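PDB 1IPA: RNA 2'-o-ribose methyltransferase, which probably methylates the 2'-O of ribose in RNA, joining an eL30-like domain that may bind RNA to a methyltransferase domain with a deep trefoil knot. Local coordinates for residues L17-R20 with K21-D24; S88-D91 with N92-L96; L172-S175 with E176-L180; V214-E217 with H218-L221; L253-E256 with A257-Q260. One frame throughout, in Å; residues are numbered along the deposited sequence.

Interaction 1: residues L17-R20 with K21-D24; sequences LLER and KHRD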
loop_
_atom_site.group_PDB
_atom_site.type_symbol
_atom_site.label_atom_id
_atom_site.label_comp_id
_atom_site.label_asym_id
_atom_site.label_seq_id
_atom_site.Cartn_x
_atom_site.Cartn_y
_atom_site.Cartn_z
ATOM N N LEU A 17 -1.580 13.159 14.480
ATOM C CA LEU A 17 -1.261 12.686 13.142
ATOM C C LEU A 17 -1.786 11.273 12.883
ATOM O O LEU A 17 -1.697 10.771 11.761
ATOM C CB LEU A 17 0.253 12.758 12.906
ATOM C CG LEU A 17 0.895 14.009 12.276
ATOM C CD1 LEU A 17 0.007 15.246 12.376
ATOM C CD2 LEU A 17 2.238 14.237 12.945
ATOM N N LEU A 18 -2.340 10.630 13.912
ATOM C CA LEU A 18 -2.892 9.289 13.716
ATOM C C LEU A 18 -4.206 9.378 12.948
ATOM O O LEU A 18 -4.664 8.396 12.370
ATOM C CB LEU A 18 -3.098 8.565 15.049
ATOM C CG LEU A 18 -1.786 8.199 15.758
ATOM C CD1 LEU A 18 -2.080 7.476 17.051
ATOM C CD2 LEU A 18 -0.932 7.334 14.850
ATOM N N GLU A 19 -4.793 10.572 12.924
ATOM C CA GLU A 19 -6.039 10.790 12.205
ATOM C C GLU A 19 -5.764 11.490 10.868
ATOM O O GLU A 19 -4.883 12.347 10.779
ATOM C CB GLU A 19 -6.989 11.591 13.088
ATOM C CG GLU A 19 -7.425 10.783 14.303
ATOM C CD GLU A 19 -8.041 11.633 15.388
ATOM O OE1 GLU A 19 -8.996 12.383 15.089
ATOM O OE2 GLU A 19 -7.568 11.550 16.544
ATOM N N ARG A 20 -6.511 11.123 9.829
ATOM C CA ARG A 20 -6.279 11.692 8.504
ATOM C C ARG A 20 -6.427 13.196 8.328
ATOM O O ARG A 20 -5.563 13.822 7.730
ATOM C CB ARG A 20 -7.144 11.002 7.444
ATOM C CG ARG A 20 -6.890 11.589 6.062
ATOM C CD ARG A 20 -7.466 10.769 4.922
ATOM N NE ARG A 20 -6.957 11.266 3.644
ATOM C CZ ARG A 20 -7.185 10.700 2.465
ATOM N NH1 ARG A 20 -7.921 9.601 2.385
ATOM N NH2 ARG A 20 -6.665 11.228 1.368
ATOM N N LYS A 21 -7.515 13.776 8.815
ATOM C CA LYS A 21 -7.716 15.215 8.658
ATOM C C LYS A 21 -6.520 16.030 9.163
ATOM O O LYS A 21 -6.132 17.018 8.546
ATOM C CB LYS A 21 -8.991 15.664 9.389
ATOM C CG LYS A 21 -10.195 15.907 8.487
ATOM C CD LYS A 21 -10.626 14.656 7.731
ATOM C CE LYS A 21 -11.920 14.880 6.940
ATOM N NZ LYS A 21 -13.093 15.145 7.819
ATOM N N HIS A 22 -5.947 15.609 10.285
ATOM C CA HIS A 22 -4.808 16.293 10.875
ATOM C C HIS A 22 -3.541 16.159 10.047
ATOM O O HIS A 22 -2.733 17.081 9.998
ATOM C CB HIS A 22 -4.580 15.772 12.289
ATOM C CG HIS A 22 -5.737 16.018 13.203
ATOM N ND1 HIS A 22 -6.075 15.159 14.228
ATOM C CD2 HIS A 22 -6.648 17.019 13.238
ATOM C CE1 HIS A 22 -7.145 15.619 14.851
ATOM N NE2 HIS A 22 -7.512 16.745 14.269
ATOM N N ARG A 23 -3.363 15.019 9.394
ATOM C CA ARG A 23 -2.190 14.820 8.559
ATOM C C ARG A 23 -2.303 15.703 7.329
ATOM O O ARG A 23 -1.335 16.328 6.905
ATOM C CB ARG A 23 -2.085 13.365 8.100
ATOM C CG ARG A 23 -1.925 12.360 9.215
ATOM C CD ARG A 23 -1.555 11.010 8.647
ATOM N NE ARG A 23 -2.677 10.331 8.005
ATOM C CZ ARG A 23 -3.555 9.568 8.653
ATOM N NH1 ARG A 23 -3.443 9.391 9.963
ATOM N NH2 ARG A 23 -4.525 8.952 7.986
ATOM N N ASP A 24 -3.500 15.753 6.758
ATOM C CA ASP A 24 -3.725 16.535 5.553
ATOM C C ASP A 24 -3.595 18.038 5.745
ATOM O O ASP A 24 -2.983 18.718 4.925
ATOM C CB ASP A 24 -5.103 16.220 4.960
ATOM C CG ASP A 24 -5.254 14.759 4.580
ATOM O OD1 ASP A 24 -4.233 14.114 4.259
ATOM O OD2 ASP A 24 -6.400 14.261 4.592
HETATM O O HOH W 1 -5.813 7.353 9.725
HETATM O O HOH W 2 -3.779 12.313 1.898
#
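Arg23 folds back under the chain that leads into its helix, and NH1 donates to Leu17 O at 2.9 Å, nearly straight at 163° and within the guanidinium plane. The bend at chi3 (-74°) turns the group so that one face lies against the backbone: Arg20 CA sits 3.3 Å from NH2, toward the rim of that face. This is the buried, tightly packed side, where Leu17 also reaches Leu30 of strand 28-32. NH2 also forms a salt bridge with Asp152 and is joined through a water to Leu18 O. An alanine in place of Arg23 would probably leave Leu17 O without this donor and Asp152 without its salt-bridge partner. Glu19 is the N-cap residue of helix 20-26, whose first turn includes the Asp24 N to Arg20 O bond of 3.0 Å. The outer side is looser. There the extended Arg20 chain passes Asp24, and NE meets OD2 at 3.2 Å on its syn lone pair, in a bent salt bridge with the two planes 69° apart; a second water donates to Asp24 OD1 and accepts a weak bond from Arg20 NH2. Toward solvent, Glu19 OE1 lies 3.7 Å from His22 CE1, while His22 ND1 is hydrogen-bonded to Arg16 O.

Interaction 2: residues S88-D91 with N92-L96; sequences SVRD and NPAGL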
loop_
_atom_site.group_PDB
_atom_site.type_symbol
_atom_site.label_atom_id
_atom_site.label_comp_id
_atom_site.label_asym_id
_atom_site.label_seq_id
_atom_site.Cartn_x
_atom_site.Cartn_y
_atom_site.Cartn_z
ATOM N N SER A 88 2.257 4.629 18.103
ATOM C CA SER A 88 2.310 3.367 17.377
ATOM C C SER A 88 0.974 2.781 16.945
ATOM O O SER A 88 -0.073 3.051 17.537
ATOM C CB SER A 88 3.060 2.327 18.218
ATOM O OG SER A 88 3.123 1.073 17.559
ATOM N N VAL A 89 1.026 1.958 15.905
ATOM C CA VAL A 89 -0.165 1.309 15.389
ATOM C C VAL A 89 0.088 -0.201 15.385
ATOM O O VAL A 89 -0.611 -0.954 14.719
ATOM C CB VAL A 89 -0.493 1.821 13.961
ATOM C CG1 VAL A 89 0.446 1.219 12.944
ATOM C CG2 VAL A 89 -1.920 1.530 13.624
ATOM N N ARG A 90 1.094 -0.622 16.150
ATOM C CA ARG A 90 1.479 -2.029 16.268
ATOM C C ARG A 90 1.261 -2.526 17.696
ATOM O O ARG A 90 1.089 -1.728 18.614
ATOM C CB ARG A 90 2.964 -2.199 15.959
ATOM C CG ARG A 90 3.474 -1.387 14.805
ATOM C CD ARG A 90 4.960 -1.597 14.661
ATOM N NE ARG A 90 5.458 -1.068 13.401
ATOM C CZ ARG A 90 6.681 -1.289 12.942
ATOM N NH1 ARG A 90 7.519 -2.028 13.651
ATOM N NH2 ARG A 90 7.060 -0.784 11.771
ATOM N N ASP A 91 1.288 -3.846 17.882
ATOM C CA ASP A 91 1.137 -4.415 19.219
ATOM C C ASP A 91 2.381 -4.012 19.998
ATOM O O ASP A 91 2.291 -3.563 21.140
ATOM C CB ASP A 91 1.023 -5.939 19.160
ATOM C CG ASP A 91 -0.289 -6.404 18.556
ATOM O OD1 ASP A 91 -1.356 -5.994 19.065
ATOM O OD2 ASP A 91 -0.256 -7.180 17.575
ATOM N N ASN A 92 3.538 -4.173 19.358
ATOM C CA ASN A 92 4.826 -3.801 19.939
ATOM C C ASN A 92 5.457 -2.750 19.018
ATOM O O ASN A 92 5.893 -3.064 17.905
ATOM C CB ASN A 92 5.756 -5.013 20.036
ATOM C CG ASN A 92 5.174 -6.127 20.877
ATOM O OD1 ASN A 92 4.327 -6.896 20.414
ATOM N ND2 ASN A 92 5.617 -6.218 22.127
ATOM N N PRO A 93 5.509 -1.488 19.475
ATOM C CA PRO A 93 6.072 -0.364 18.721
ATOM C C PRO A 93 7.562 -0.426 18.395
ATOM O O PRO A 93 8.350 -1.027 19.123
ATOM C CB PRO A 93 5.724 0.837 19.596
ATOM C CG PRO A 93 5.758 0.263 20.974
ATOM C CD PRO A 93 5.017 -1.036 20.787
ATOM N N ALA A 94 7.938 0.201 17.284
ATOM C CA ALA A 94 9.333 0.247 16.873
ATOM C C ALA A 94 10.066 1.155 17.851
ATOM O O ALA A 94 9.441 1.833 18.667
ATOM C CB ALA A 94 9.450 0.796 15.473
ATOM N N GLY A 95 11.390 1.165 17.775
ATOM C CA GLY A 95 12.156 2.002 18.676
ATOM C C GLY A 95 12.487 3.308 17.990
ATOM O O GLY A 95 13.043 4.225 18.597
ATOM N N LEU A 96 12.122 3.389 16.716
ATOM C CA LEU A 96 12.389 4.571 15.913
ATOM C C LEU A 96 11.171 4.969 15.101
ATOM O O LEU A 96 10.709 4.207 14.247
ATOM C CB LEU A 96 13.564 4.301 14.974
ATOM C CG LEU A 96 14.116 5.494 14.197
ATOM C CD1 LEU A 96 14.740 6.493 15.167
ATOM C CD2 LEU A 96 15.156 5.003 13.191
#
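Ser88 and Pro93 come together as the chain doubles back, their CA atoms 5.5 Å apart, although neither 88-91 nor 92-96 up to Gly95 has regular secondary structure. The backbone is extended at Ser88, turns at Val89, is extended at Arg90, takes helix-like angles at Asp91 and is extended again from Asn92 to Ala94, and no backbone hydrogen bond crosses this bend. Its first corner is held by a side chain instead: Arg90 N donates to Ser88 OG at 3.0 Å with an angle of 163°, an ST turn. The serine hydroxyl reaches that N-H because OG stands opposite the backbone N (chi1 179°), beside the carbonyl carbon from which the chain runs on. The same side chain packs on the proline ring, with Ser88 OG 3.3 Å from Pro93 CB. Arg90 runs out as an extended chain alongside the returning backbone. Its CB lies 3.6 Å from Asn92 O, and at the far end Ala94 CB covers one face of the guanidinium, 3.9 Å from NH1. Glu32 ties both limbs together: its carboxylate is hydrogen-bonded to Ser88 OG and to the backbone N atoms of Val89 and Ala94, while Arg90 forms only a long, weak ion pair with it. Beyond the bend, Gly95 pairs by backbone with Trp53 and Leu96 with Gly33. The arrangement is a helix-to-strand connection, leading from helix 81-87 into strand 96-101 of the mixed sheet of the eL30-like, probably substrate-binding domain.

Interaction 3: residues L172-S175 with E176-L180; sequences LAAS and ESEVL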
loop_
_atom_site.group_PDB
_atom_site.type_symbol
_atom_site.label_atom_id
_atom_site.label_comp_id
_atom_site.label_asym_id
_atom_site.label_seq_id
_atom_site.Cartn_x
_atom_site.Cartn_y
_atom_site.Cartn_z
ATOM N N LEU A 172 -2.822 4.704 -7.734
ATOM C CA LEU A 172 -3.807 5.725 -8.074
ATOM C C LEU A 172 -5.248 5.344 -7.756
ATOM O O LEU A 172 -5.621 4.166 -7.751
ATOM C CB LEU A 172 -3.718 6.081 -9.559
ATOM C CG LEU A 172 -2.367 6.422 -10.194
ATOM C CD1 LEU A 172 -1.569 7.347 -9.288
ATOM C CD2 LEU A 172 -1.606 5.149 -10.440
ATOM N N ALA A 173 -6.061 6.361 -7.503
ATOM C CA ALA A 173 -7.466 6.160 -7.199
ATOM C C ALA A 173 -8.327 6.934 -8.193
ATOM O O ALA A 173 -7.859 7.871 -8.852
ATOM C CB ALA A 173 -7.765 6.619 -5.780
ATOM N N ALA A 174 -9.585 6.519 -8.294
ATOM C CA ALA A 174 -10.557 7.144 -9.179
ATOM C C ALA A 174 -11.832 6.320 -9.086
ATOM O O ALA A 174 -11.821 5.207 -8.553
ATOM C CB ALA A 174 -10.039 7.156 -10.606
ATOM N N SER A 175 -12.931 6.860 -9.598
ATOM C CA SER A 175 -14.201 6.150 -9.559
ATOM C C SER A 175 -14.134 4.958 -10.501
ATOM O O SER A 175 -13.346 4.951 -11.445
ATOM C CB SER A 175 -15.341 7.073 -9.990
ATOM O OG SER A 175 -15.226 7.398 -11.366
ATOM N N GLU A 176 -14.966 3.958 -10.243
ATOM C CA GLU A 176 -14.994 2.775 -11.078
ATOM C C GLU A 176 -15.175 3.168 -12.542
ATOM O O GLU A 176 -14.457 2.676 -13.407
ATOM C CB GLU A 176 -16.116 1.837 -10.628
ATOM C CG GLU A 176 -16.040 1.487 -9.142
ATOM C CD GLU A 176 -16.989 0.365 -8.720
ATOM O OE1 GLU A 176 -17.107 0.123 -7.497
ATOM O OE2 GLU A 176 -17.601 -0.278 -9.604
ATOM N N SER A 177 -16.118 4.067 -12.816
ATOM C CA SER A 177 -16.380 4.525 -14.183
ATOM C C SER A 177 -15.136 5.178 -14.766
ATOM O O SER A 177 -14.792 4.946 -15.922
ATOM C CB SER A 177 -17.521 5.551 -14.210
ATOM O OG SER A 177 -18.620 5.140 -13.418
ATOM N N GLU A 178 -14.473 6.002 -13.960
ATOM C CA GLU A 178 -13.263 6.697 -14.388
ATOM C C GLU A 178 -12.133 5.731 -14.722
ATOM O O GLU A 178 -11.418 5.911 -15.711
ATOM C CB GLU A 178 -12.791 7.664 -13.296
ATOM C CG GLU A 178 -13.625 8.922 -13.152
ATOM C CD GLU A 178 -13.268 9.709 -11.902
ATOM O OE1 GLU A 178 -13.604 9.245 -10.789
ATOM O OE2 GLU A 178 -12.646 10.784 -12.031
ATOM N N VAL A 179 -11.966 4.713 -13.884
ATOM C CA VAL A 179 -10.924 3.720 -14.099
ATOM C C VAL A 179 -11.249 2.872 -15.321
ATOM O O VAL A 179 -10.368 2.567 -16.121
ATOM C CB VAL A 179 -10.757 2.822 -12.853
ATOM C CG1 VAL A 179 -9.918 1.592 -13.184
ATOM C CG2 VAL A 179 -10.090 3.624 -11.741
ATOM N N LEU A 180 -12.517 2.504 -15.471
ATOM C CA LEU A 180 -12.942 1.707 -16.615
ATOM C C LEU A 180 -12.754 2.473 -17.927
ATOM O O LEU A 180 -12.293 1.915 -18.920
ATOM C CB LEU A 180 -14.399 1.268 -16.431
ATOM C CG LEU A 180 -14.523 0.077 -15.471
ATOM C CD1 LEU A 180 -15.969 -0.184 -15.081
ATOM C CD2 LEU A 180 -13.922 -1.139 -16.153
#
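Ser175 and Glu178 form a capping box at the start of helix 176-185, which follows strand 171-174. Glu178 N donates to Ser175 OG at 3.0 Å. In return the carboxylate of Glu178 reaches back along the chain, and OE1 accepts from Ser175 N at 2.7 Å. The serine hydroxyl is modelled between the backbone N and the carbonyl carbon (chi1 68°), a position consistent with its capping role. The two side chains are modelled too tightly against each other, so the places of Ser175 OG and Glu178 OE1, and the lengths of the bonds they make, are doubtful, although the pattern fits a capping box. The carbonyl of Ser175 is also used: Val179 N donates to Ser175 O at 2.8 Å, a straight bond (161°) that opens the regular helical series, and Leu180 N follows to Glu176 O. The Glu176 carboxylate is used elsewhere: OE2 is hydrogen-bonded to Trp225 NE1 of helix 223-228, and a long, weak ion pair links it to Arg222. The strand, at the edge of the parallel sheet, pairs with 144-148 through Leu172 and Ala174. Below the polar cap the contact turns apolar, Ala174 CB meeting Val179 CG2 at 3.7 Å.

Interaction 4: residues V214-E217 with H218-L221; sequences VGPE and HEGL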
loop_
_atom_site.group_PDB
_atom_site.type_symbol
_atom_site.label_atom_id
_atom_site.label_comp_id
_atom_site.label_asym_id
_atom_site.label_seq_id
_atom_site.Cartn_x
_atom_site.Cartn_y
_atom_site.Cartn_z
ATOM N N VAL A 214 -9.710 -7.215 -9.253
ATOM C CA VAL A 214 -10.121 -8.077 -8.153
ATOM C C VAL A 214 -11.100 -7.267 -7.295
ATOM O O VAL A 214 -10.901 -6.071 -7.077
ATOM C CB VAL A 214 -8.919 -8.518 -7.293
ATOM C CG1 VAL A 214 -9.405 -9.329 -6.110
ATOM C CG2 VAL A 214 -7.974 -9.362 -8.120
ATOM N N GLY A 215 -12.167 -7.905 -6.828
ATOM C CA GLY A 215 -13.139 -7.194 -6.022
ATOM C C GLY A 215 -12.937 -7.473 -4.548
ATOM O O GLY A 215 -11.913 -8.047 -4.173
ATOM N N PRO A 216 -13.887 -7.079 -3.684
ATOM C CA PRO A 216 -13.767 -7.317 -2.241
ATOM C C PRO A 216 -13.741 -8.821 -2.030
ATOM O O PRO A 216 -14.205 -9.562 -2.891
ATOM C CB PRO A 216 -15.037 -6.680 -1.676
ATOM C CG PRO A 216 -15.390 -5.624 -2.697
ATOM C CD PRO A 216 -15.131 -6.354 -3.992
ATOM N N GLU A 217 -13.214 -9.280 -0.899
ATOM C CA GLU A 217 -13.150 -10.717 -0.657
ATOM C C GLU A 217 -14.516 -11.326 -0.355
ATOM O O GLU A 217 -14.753 -12.502 -0.631
ATOM C CB GLU A 217 -12.177 -11.035 0.482
ATOM C CG GLU A 217 -12.645 -10.636 1.856
ATOM C CD GLU A 217 -11.645 -11.011 2.927
ATOM O OE1 GLU A 217 -10.555 -10.410 2.962
ATOM O OE2 GLU A 217 -11.940 -11.916 3.731
ATOM N N HIS A 218 -15.416 -10.522 0.198
ATOM C CA HIS A 218 -16.752 -11.005 0.526
ATOM C C HIS A 218 -17.751 -10.658 -0.573
ATOM O O HIS A 218 -18.959 -10.650 -0.338
ATOM C CB HIS A 218 -17.231 -10.405 1.857
ATOM C CG HIS A 218 -16.322 -10.689 3.017
ATOM N ND1 HIS A 218 -15.834 -11.950 3.293
ATOM C CD2 HIS A 218 -15.831 -9.877 3.984
ATOM C CE1 HIS A 218 -15.082 -11.901 4.378
ATOM N NE2 HIS A 218 -15.063 -10.655 4.817
ATOM N N GLU A 219 -17.250 -10.381 -1.773
ATOM C CA GLU A 219 -18.125 -10.024 -2.888
ATOM C C GLU A 219 -17.448 -10.124 -4.254
ATOM O O GLU A 219 -16.226 -10.042 -4.370
ATOM C CB GLU A 219 -18.652 -8.601 -2.691
ATOM C CG GLU A 219 -19.668 -8.153 -3.727
ATOM C CD GLU A 219 -20.114 -6.720 -3.517
ATOM O OE1 GLU A 219 -21.018 -6.263 -4.251
ATOM O OE2 GLU A 219 -19.557 -6.048 -2.620
ATOM N N GLY A 220 -18.258 -10.299 -5.289
ATOM C CA GLY A 220 -17.722 -10.393 -6.632
ATOM C C GLY A 220 -17.669 -9.036 -7.309
ATOM O O GLY A 220 -18.092 -8.027 -6.743
ATOM N N LEU A 221 -17.132 -9.010 -8.522
ATOM C CA LEU A 221 -17.038 -7.774 -9.285
ATOM C C LEU A 221 -18.392 -7.513 -9.931
ATOM O O LEU A 221 -19.047 -8.448 -10.394
ATOM C CB LEU A 221 -15.959 -7.900 -10.367
ATOM C CG LEU A 221 -14.494 -7.954 -9.919
ATOM C CD1 LEU A 221 -13.611 -8.349 -11.081
ATOM C CD2 LEU A 221 -14.082 -6.603 -9.375
#
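Glu219 N donates to Pro216 O at 3.3 Å, a weak bond that closes a type I beta turn running from Pro216 to Glu219. At the corner of this turn the neighbours Glu217 and His218 send their side chains out the same way. Glu217 CG lies over the centre of the imidazole, 3.6 Å from the ring centroid and 5° off its normal, a CH-pi contact. A chi1 of 71° brings this methylene in over the ring, and the carboxylate beyond it is turned 57° from the ring plane, with OE2 3.2 Å from His218 CE1. An alanine at Glu217 would probably strip this cover from the imidazole and leave the ring freer to turn. At the open end of the turn Leu221 comes back beside Gly215, its CD2 3.4 Å from Gly215 N; a CB on this glycine would press against Leu221 CD2 and Pro216 CD. The Gly-Pro-Glu sequence fits a SpoU-family signature motif, which in relatives helps to form the cofactor pocket and probably does so here. Val214 ends strand 210-214, bonded to strand 117-122 in the parallel sheet, Leu221 packs on Ala192 of strand 190-193, and the chain then enters helix 223-228.

Interaction 5: residues L253-E256 with A257-Q260; sequences LLYE and ALRQ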
loop_
_atom_site.group_PDB
_atom_site.type_symbol
_atom_site.label_atom_id
_atom_site.label_comp_id
_atom_site.label_asym_id
_atom_site.label_seq_id
_atom_site.Cartn_x
_atom_site.Cartn_y
_atom_site.Cartn_z
ATOM N N LEU A 253 -2.504 -13.975 -8.688
ATOM C CA LEU A 253 -2.690 -13.508 -10.055
ATOM C C LEU A 253 -1.443 -12.820 -10.604
ATOM O O LEU A 253 -1.032 -13.080 -11.726
ATOM C CB LEU A 253 -3.868 -12.533 -10.107
ATOM C CG LEU A 253 -5.179 -13.112 -9.575
ATOM C CD1 LEU A 253 -6.111 -11.987 -9.195
ATOM C CD2 LEU A 253 -5.797 -14.033 -10.619
ATOM N N LEU A 254 -0.836 -11.953 -9.804
ATOM C CA LEU A 254 0.347 -11.227 -10.244
ATOM C C LEU A 254 1.594 -12.106 -10.388
ATOM O O LEU A 254 2.407 -11.881 -11.298
ATOM C CB LEU A 254 0.605 -10.036 -9.316
ATOM C CG LEU A 254 -0.564 -9.038 -9.290
ATOM C CD1 LEU A 254 -0.224 -7.850 -8.411
ATOM C CD2 LEU A 254 -0.877 -8.573 -10.706
ATOM N N TYR A 255 1.754 -13.102 -9.515
ATOM C CA TYR A 255 2.901 -13.994 -9.637
ATOM C C TYR A 255 2.751 -14.917 -10.833
ATOM O O TYR A 255 3.737 -15.337 -11.412
ATOM C CB TYR A 255 3.120 -14.816 -8.363
ATOM C CG TYR A 255 4.097 -14.138 -7.435
ATOM C CD1 TYR A 255 3.678 -13.123 -6.567
ATOM C CD2 TYR A 255 5.456 -14.443 -7.486
ATOM C CE1 TYR A 255 4.588 -12.429 -5.779
ATOM C CE2 TYR A 255 6.374 -13.754 -6.699
ATOM C CZ TYR A 255 5.933 -12.750 -5.853
ATOM O OH TYR A 255 6.836 -12.064 -5.079
ATOM N N GLU A 256 1.514 -15.231 -11.200
ATOM C CA GLU A 256 1.256 -16.076 -12.361
ATOM C C GLU A 256 1.598 -15.275 -13.617
ATOM O O GLU A 256 1.987 -15.837 -14.639
ATOM C CB GLU A 256 -0.217 -16.505 -12.407
ATOM C CG GLU A 256 -0.678 -17.031 -13.791
ATOM C CD GLU A 256 0.080 -18.282 -14.272
ATOM O OE1 GLU A 256 -0.095 -18.662 -15.453
ATOM O OE2 GLU A 256 0.837 -18.888 -13.480
ATOM N N ALA A 257 1.432 -13.958 -13.538
ATOM C CA ALA A 257 1.753 -13.089 -14.669
ATOM C C ALA A 257 3.270 -13.083 -14.802
ATOM O O ALA A 257 3.807 -13.167 -15.896
ATOM C CB ALA A 257 1.244 -11.690 -14.418
ATOM N N LEU A 258 3.949 -13.004 -13.663
ATOM C CA LEU A 258 5.401 -13.010 -13.619
ATOM C C LEU A 258 5.936 -14.354 -14.097
ATOM O O LEU A 258 7.006 -14.423 -14.702
ATOM C CB LEU A 258 5.884 -12.739 -12.188
ATOM C CG LEU A 258 7.393 -12.839 -11.933
ATOM C CD1 LEU A 258 8.103 -11.682 -12.631
ATOM C CD2 LEU A 258 7.679 -12.814 -10.428
ATOM N N ARG A 259 5.195 -15.426 -13.828
ATOM C CA ARG A 259 5.634 -16.755 -14.243
ATOM C C ARG A 259 5.559 -16.900 -15.763
ATOM O O ARG A 259 6.425 -17.519 -16.377
ATOM C CB ARG A 259 4.780 -17.844 -13.580
ATOM C CG ARG A 259 5.262 -19.278 -13.867
ATOM C CD ARG A 259 4.235 -20.320 -13.469
ATOM N NE ARG A 259 3.072 -20.276 -14.349
ATOM C CZ ARG A 259 3.044 -20.795 -15.571
ATOM N NH1 ARG A 259 4.111 -21.410 -16.057
ATOM N NH2 ARG A 259 1.956 -20.685 -16.314
ATOM N N GLN A 260 4.516 -16.329 -16.363
ATOM C CA GLN A 260 4.330 -16.395 -17.812
ATOM C C GLN A 260 5.357 -15.550 -18.542
ATOM O O GLN A 260 5.789 -15.904 -19.633
ATOM C CB GLN A 260 2.917 -15.938 -18.197
ATOM C CG GLN A 260 1.857 -17.025 -18.052
ATOM C CD GLN A 260 0.439 -16.525 -18.269
ATOM O OE1 GLN A 260 0.163 -15.779 -19.206
ATOM N NE2 GLN A 260 -0.470 -16.953 -17.409
#
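Glu256 is gripped by two side chains of the next helical turn, Arg259 and Gln260. Arg259 comes side-on with two nitrogens: NE donates to OE2 of Glu256 at 2.8 Å and almost straight (175°), and NH2 donates to OE1 at 3.0 Å, giving a two-pronged salt bridge. Both acceptors lie in or close to the guanidinium plane. OE1 takes a second bond on its anti side, from Gln260 NE2 at 2.6 Å, with the amide plane turned 65° from the carboxylate. Three donors thus fix the rotation of this buried acid. The bend at chi2 of Glu256 (61°) curls the chain back so that its carboxylate meets residues three and four further on. Gln260 is itself held from outside, NE2 by Ala204 O and OE1 by Leu206 N, so the acid is linked to the loop that precedes strand 210-214. Main-chain bonds such as Leu258 N to Leu254 O (3.0 Å) carry the helix through. On another side Tyr255 and Leu258 lie side by side, with their CD2 atoms 4.0 Å apart. Leu254 and Ala257 face inward onto Leu117 of strand 117-122, and Leu253 reaches strand 210-214. The Glu256 and Tyr255 contacts are i to i+3 and i to i+4 pairs on helix 246-261, which packs on the parallel sheet of the knotted, Rossmann-like methyltransferase domain.

How the interactions relate
Along the chain the five contacts follow one another without overlap. Interactions 1 and 2 belong to the N-terminal eL30-like domain, their centres 18 Å apart, where strands 28-32 and 96-101 of the mixed sheet lie side by side. Interactions 3, 4 and 5 surround the parallel sheet of the methyltransferase domain: 172-180 at its edge strand, 214-221 at the end of an inner strand, and 253-260 on the last helix. Interactions 4 and 5 touch, Val214 CG2 lying 3.4 Å from Leu253 CD1, whereas the centres of interactions 1 and 5 are 37 Å apart, on opposite sides of the molecule. Helix 156-161, in the methyltransferase part, is touched from both interactions 1 and 2, joining the two domains.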